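Local coordinates for protein CalS13 (Micromonospora echinospora, PDB 4ZAS) that is probably a pyridoxal 5'-phosphate-dependent sugar aminotransferase and binds dTDP-4-keto-6-deoxyglucose, at residues 350-355 against 379-384; 329-334 against 373-378. All coordinates share one frame; numbering follows the deposited sequence.

Contact 1 of 2, residues 350-355 against 379-384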
loop_
_atom_site.group_PDB
_atom_site.type_symbol
_atom_site.label_atom_id
_atom_site.label_comp_id
_atom_site.label_asym_id
_atom_site.label_seq_id
_atom_site.Cartn_x
_atom_site.Cartn_y
_atom_site.Cartn_z
ATOM N N SER A 350 3.784 26.876 5.513
ATOM C CA SER A 350 2.535 26.103 5.383
ATOM C C SER A 350 1.866 25.700 6.699
ATOM O O SER A 350 2.525 25.503 7.715
ATOM C CB SER A 350 2.768 24.835 4.552
ATOM O OG SER A 350 1.556 24.109 4.385
ATOM N N VAL A 351 0.542 25.574 6.655
ATOM C CA VAL A 351 -0.239 25.028 7.766
ATOM C C VAL A 351 -0.085 23.505 7.814
ATOM O O VAL A 351 -0.376 22.885 8.830
ATOM C CB VAL A 351 -1.732 25.433 7.644
ATOM C CG1 VAL A 351 -2.558 24.904 8.817
ATOM C CG2 VAL A 351 -1.866 26.942 7.545
ATOM N N VAL A 352 0.381 22.935 6.699
ATOM C CA VAL A 352 0.671 21.500 6.524
ATOM C C VAL A 352 -0.564 20.598 6.360
ATOM O O VAL A 352 -0.697 19.911 5.337
ATOM C CB VAL A 352 1.543 20.987 7.661
ATOM C CG1 VAL A 352 1.740 19.469 7.536
ATOM C CG2 VAL A 352 2.862 21.729 7.645
ATOM N N SER A 353 -1.459 20.587 7.343
ATOM C CA SER A 353 -2.713 19.859 7.180
ATOM C C SER A 353 -3.864 20.507 7.930
ATOM O O SER A 353 -3.671 21.222 8.916
ATOM C CB SER A 353 -2.546 18.398 7.616
ATOM O OG SER A 353 -2.197 18.314 8.978
ATOM N N ARG A 354 -5.075 20.263 7.445
ATOM C CA ARG A 354 -6.272 20.760 8.120
ATOM C C ARG A 354 -6.547 19.926 9.376
ATOM O O ARG A 354 -6.253 18.718 9.394
ATOM C CB ARG A 354 -7.475 20.711 7.181
ATOM C CG ARG A 354 -8.730 21.372 7.719
ATOM C CD ARG A 354 -9.895 21.088 6.812
ATOM N NE ARG A 354 -11.060 21.912 7.094
ATOM C CZ ARG A 354 -12.301 21.545 6.788
ATOM N NH1 ARG A 354 -12.518 20.362 6.220
ATOM N NH2 ARG A 354 -13.324 22.346 7.068
ATOM N N ARG A 355 -7.079 20.563 10.421
ATOM C CA ARG A 355 -7.501 19.822 11.614
ATOM C C ARG A 355 -8.447 18.721 11.135
ATOM O O ARG A 355 -9.480 19.011 10.529
ATOM C CB ARG A 355 -8.167 20.750 12.655
ATOM C CG ARG A 355 -9.281 21.670 12.125
ATOM C CD ARG A 355 -9.773 22.624 13.198
ATOM N NE ARG A 355 -10.292 21.928 14.375
ATOM C CZ ARG A 355 -10.657 22.530 15.511
ATOM N NH1 ARG A 355 -10.536 23.847 15.641
ATOM N NH2 ARG A 355 -11.124 21.813 16.531
ATOM N N VAL A 379 -1.253 28.403 14.025
ATOM C CA VAL A 379 -0.101 27.530 13.760
ATOM C C VAL A 379 0.421 27.703 12.341
ATOM O O VAL A 379 -0.350 27.882 11.393
ATOM C CB VAL A 379 -0.434 26.063 14.007
ATOM C CG1 VAL A 379 -1.502 25.596 13.028
ATOM C CG2 VAL A 379 0.803 25.236 13.868
ATOM N N VAL A 380 1.738 27.704 12.199
ATOM C CA VAL A 380 2.324 27.884 10.892
ATOM C C VAL A 380 3.700 27.243 10.917
ATOM O O VAL A 380 4.296 27.117 11.977
ATOM C CB VAL A 380 2.378 29.372 10.504
ATOM C CG1 VAL A 380 3.463 30.119 11.303
ATOM C CG2 VAL A 380 2.633 29.498 9.047
ATOM N N HIS A 381 4.201 26.807 9.766
ATOM C CA HIS A 381 5.497 26.144 9.730
ATOM C C HIS A 381 6.448 26.826 8.761
ATOM O O HIS A 381 6.057 27.194 7.650
ATOM C CB HIS A 381 5.321 24.675 9.355
ATOM C CG HIS A 381 4.444 23.921 10.306
ATOM N ND1 HIS A 381 3.071 23.909 10.198
ATOM C CD2 HIS A 381 4.741 23.184 11.402
ATOM C CE1 HIS A 381 2.559 23.180 11.176
ATOM N NE2 HIS A 381 3.551 22.728 11.922
ATOM N N ILE A 382 7.705 26.955 9.170
ATOM C CA ILE A 382 8.691 27.670 8.381
ATOM C C ILE A 382 9.870 26.717 8.148
ATOM O O ILE A 382 10.128 25.830 8.965
ATOM C CB ILE A 382 9.124 28.976 9.067
ATOM C CG1 ILE A 382 9.942 28.667 10.320
ATOM C CG2 ILE A 382 7.914 29.831 9.399
ATOM C CD1 ILE A 382 10.532 29.867 10.957
ATOM N N PRO A 383 10.589 26.893 7.029
ATOM C CA PRO A 383 11.705 26.025 6.651
ATOM C C PRO A 383 12.782 26.005 7.702
ATOM O O PRO A 383 13.156 27.073 8.167
ATOM C CB PRO A 383 12.229 26.666 5.369
ATOM C CG PRO A 383 11.084 27.431 4.834
ATOM C CD PRO A 383 10.367 27.951 6.035
ATOM N N VAL A 384 13.273 24.821 8.056
ATOM C CA VAL A 384 14.288 24.678 9.092
ATOM C C VAL A 384 15.287 23.589 8.708
ATOM O O VAL A 384 16.318 23.435 9.367
ATOM C CB VAL A 384 13.627 24.373 10.469
ATOM C CG1 VAL A 384 13.142 22.939 10.519
ATOM C CG2 VAL A 384 14.576 24.693 11.645
#
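Ser350 and His381 pair backbone to backbone as a single antiparallel bridge, a hydrogen-bonded pair with CA atoms 5.3 Å apart. Ser350 N donates to His381 O at 3.1 Å, in the carbonyl plane on a lone pair. The return bond is shared: Ser350 O accepts from His381 N at 3.0 Å and, more nearly straight, from His381 ND1 at 3.0 Å, so two donors of one residue grip one buried carbonyl. CG of His381, anti to the carbonyl carbon (chi1 -59°), turns the ring so that ND1 meets Ser350 O at the ring edge, in the ring plane. Val352 CG2 packs obliquely on the same ring, 3.4 Å from His381 ND1, the two side chains crossing at about a right angle. Replacing His381 by an alanine would probably leave Ser350 O with a single donor here and open a gap beside Val352. Ser350 OG accepts from Val352 N at 2.8 Å, an ST turn; Val352 points toward the strand and, held against His381, also lines the pocket of bound dTDP-4-keto-6-deoxyglucose. Val351 makes the looser apolar touch, its CG1 4.4 Å from CG1 of Val379. Beyond the pair, His381 NE2 bonds Trp163 NE1, and Ser350 OG also bonds Ile258 O of the second subunit. The loop that follows helix 335-344 is thereby tied to edge strand 379-382 of a small antiparallel sheet, whose middle strand 328-332 lies on the strand's other side, with Val380 resting on helix 335-344.

Contact 2 of 2, residues 329-334 against 373-378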
loop_
_atom_site.group_PDB
_atom_site.type_symbol
_atom_site.label_atom_id
_atom_site.label_comp_id
_atom_site.label_asym_id
_atom_site.label_seq_id
_atom_site.Cartn_x
_atom_site.Cartn_y
_atom_site.Cartn_z
ATOM N N PRO A 329 7.861 25.109 14.002
ATOM C CA PRO A 329 6.536 25.621 14.370
ATOM C C PRO A 329 6.563 27.026 14.991
ATOM O O PRO A 329 7.493 27.347 15.738
ATOM C CB PRO A 329 6.055 24.609 15.406
ATOM C CG PRO A 329 7.284 24.187 16.075
ATOM C CD PRO A 329 8.375 24.188 15.028
ATOM N N LEU A 330 5.559 27.844 14.660
ATOM C CA LEU A 330 5.295 29.109 15.326
ATOM C C LEU A 330 3.786 29.263 15.508
ATOM O O LEU A 330 3.011 28.706 14.734
ATOM C CB LEU A 330 5.829 30.294 14.520
ATOM C CG LEU A 330 7.336 30.472 14.392
ATOM C CD1 LEU A 330 7.636 31.729 13.568
ATOM C CD2 LEU A 330 7.993 30.513 15.769
ATOM N N LYS A 331 3.357 29.999 16.527
ATOM C CA LYS A 331 1.962 30.423 16.565
ATOM C C LYS A 331 1.909 31.941 16.400
ATOM O O LYS A 331 2.434 32.678 17.236
ATOM C CB LYS A 331 1.283 29.967 17.850
ATOM C CG LYS A 331 1.255 28.463 17.993
ATOM C CD LYS A 331 0.789 28.055 19.358
ATOM C CE LYS A 331 1.882 28.305 20.395
ATOM N NZ LYS A 331 1.396 28.090 21.789
ATOM N N VAL A 332 1.281 32.406 15.323
ATOM C CA VAL A 332 1.356 33.816 14.949
ATOM C C VAL A 332 -0.005 34.483 14.840
ATOM O O VAL A 332 -0.972 33.862 14.410
ATOM C CB VAL A 332 2.101 33.982 13.604
ATOM C CG1 VAL A 332 3.480 33.393 13.700
ATOM C CG2 VAL A 332 1.351 33.295 12.469
ATOM N N ARG A 333 -0.081 35.748 15.242
ATOM C CA ARG A 333 -1.242 36.588 14.952
ATOM C C ARG A 333 -1.301 36.819 13.442
ATOM O O ARG A 333 -0.259 36.862 12.787
ATOM C CB ARG A 333 -1.166 37.929 15.702
ATOM C CG ARG A 333 -0.024 38.832 15.224
ATOM C CD ARG A 333 -0.124 40.328 15.617
ATOM N NE ARG A 333 1.003 41.030 15.001
ATOM C CZ ARG A 333 1.007 41.478 13.738
ATOM N NH1 ARG A 333 -0.062 41.332 12.960
ATOM N NH2 ARG A 333 2.084 42.080 13.245
ATOM N N ASP A 334 -2.508 36.951 12.900
ATOM C CA ASP A 334 -2.712 37.268 11.478
ATOM C C ASP A 334 -1.905 36.353 10.548
ATOM O O ASP A 334 -1.124 36.830 9.717
ATOM C CB ASP A 334 -2.353 38.728 11.177
ATOM C CG ASP A 334 -3.101 39.284 9.955
ATOM O OD1 ASP A 334 -3.613 38.486 9.141
ATOM O OD2 ASP A 334 -3.148 40.526 9.782
ATOM N N ASP A 373 -8.849 24.690 19.126
ATOM C CA ASP A 373 -9.456 25.944 18.670
ATOM C C ASP A 373 -8.497 27.120 18.902
ATOM O O ASP A 373 -8.413 28.033 18.090
ATOM C CB ASP A 373 -10.788 26.172 19.396
ATOM C CG ASP A 373 -11.887 25.204 18.941
ATOM O OD1 ASP A 373 -11.759 24.598 17.853
ATOM O OD2 ASP A 373 -12.867 25.017 19.691
ATOM N N ARG A 374 -7.766 27.073 20.013
ATOM C CA ARG A 374 -6.891 28.165 20.411
ATOM C C ARG A 374 -5.629 28.284 19.527
ATOM O O ARG A 374 -5.019 29.363 19.483
ATOM C CB ARG A 374 -6.508 27.998 21.890
ATOM C CG ARG A 374 -6.123 29.293 22.563
ATOM C CD ARG A 374 -7.292 30.242 22.342
ATOM N NE ARG A 374 -7.154 31.560 22.954
ATOM C CZ ARG A 374 -7.807 32.634 22.513
ATOM N NH1 ARG A 374 -8.597 32.517 21.451
ATOM N NH2 ARG A 374 -7.664 33.820 23.106
ATOM N N VAL A 375 -5.244 27.213 18.819
ATOM C CA VAL A 375 -4.050 27.277 17.952
ATOM C C VAL A 375 -4.274 27.045 16.439
ATOM O O VAL A 375 -3.409 27.398 15.633
ATOM C CB VAL A 375 -2.963 26.289 18.422
ATOM C CG1 VAL A 375 -2.508 26.641 19.799
ATOM C CG2 VAL A 375 -3.459 24.872 18.356
ATOM N N ALA A 376 -5.412 26.474 16.056
ATOM C CA ALA A 376 -5.624 26.021 14.672
ATOM C C ALA A 376 -5.401 27.113 13.628
ATOM O O ALA A 376 -4.800 26.848 12.591
ATOM C CB ALA A 376 -7.015 25.440 14.517
ATOM N N ASP A 377 -5.845 28.337 13.921
ATOM C CA ASP A 377 -5.719 29.452 12.975
ATOM C C ASP A 377 -4.429 30.256 13.180
ATOM O O ASP A 377 -4.199 31.255 12.500
ATOM C CB ASP A 377 -6.927 30.387 13.074
ATOM C CG ASP A 377 -8.249 29.656 12.912
ATOM O OD1 ASP A 377 -8.326 28.768 12.031
ATOM O OD2 ASP A 377 -9.218 29.986 13.636
ATOM N N ARG A 378 -3.601 29.827 14.130
ATOM C CA ARG A 378 -2.372 30.548 14.453
ATOM C C ARG A 378 -1.122 29.729 14.076
ATOM O O ARG A 378 -0.050 30.292 13.851
ATOM C CB ARG A 378 -2.353 30.926 15.942
ATOM C CG ARG A 378 -3.399 31.966 16.341
ATOM C CD ARG A 378 -3.590 32.032 17.855
ATOM N NE ARG A 378 -2.351 32.321 18.565
ATOM C CZ ARG A 378 -1.855 31.568 19.546
ATOM N NH1 ARG A 378 -2.508 30.483 19.958
ATOM N NH2 ARG A 378 -0.712 31.912 20.131
HETATM O O HOH W 1 0.199 34.374 18.667
#
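Lys331 and Arg378 carry this contact. Lys331 CA sends a CA-H...O contact to Arg378 O, and Lys331 CB sits 3.6 Å above one face of the Arg378 guanidinium, offset toward the rim. Farther along, chi2 near 171° carries Lys331 CD out to within 3.6 Å of Val375 CG1, and the bend that follows at chi3 (-74°) turns NZ toward Pro137 O, its hydrogen-bond partner. Lys331 O takes a bond from a water at 3.1 Å, and the same water accepts from Arg378 NH2, bridging strand and side chain in the guanidinium plane. At Val332 the strand gives its N-H to Arg378 O, a 2.9 Å bond that is nearly straight at 168°. Arg378 is itself held flat from two ends: NH1 donates to Arg374 O at 2.8 Å, almost in the guanidinium plane, and NH2 also forms a salt bridge with Glu313, which probably offsets the like charge of nearby Lys331. This is plain structural packing: the connection from helix 370-375 to strand 379-382 is fastened to strand 328-332 by one backbone hydrogen bond, just ahead of the antiparallel pairing of 379-382 with 328-332.

How the contacts relate
Contacts 1 and 2 meet along one piece of chain, since helix 370-375 of contact 2 leads through a short turn into strand 379-382 of contact 1; their centres lie 10 Å apart. The sheet joins them: Val380 N probably bonds Leu330 O at 3.0 Å, and Val380 CG1 packs 4.0 Å from Val332 CG2. A salt bridge from Arg355 NH1 to Asp373 OD1, 2.6 Å long, connects the end of segment 350-355 with the helix. Contact 1 is nearer the ligand, with the side chain of Val352 about 4 Å from bound dTDP-4-keto-6-deoxyglucose, whereas contact 2 lies toward the outside of the chain.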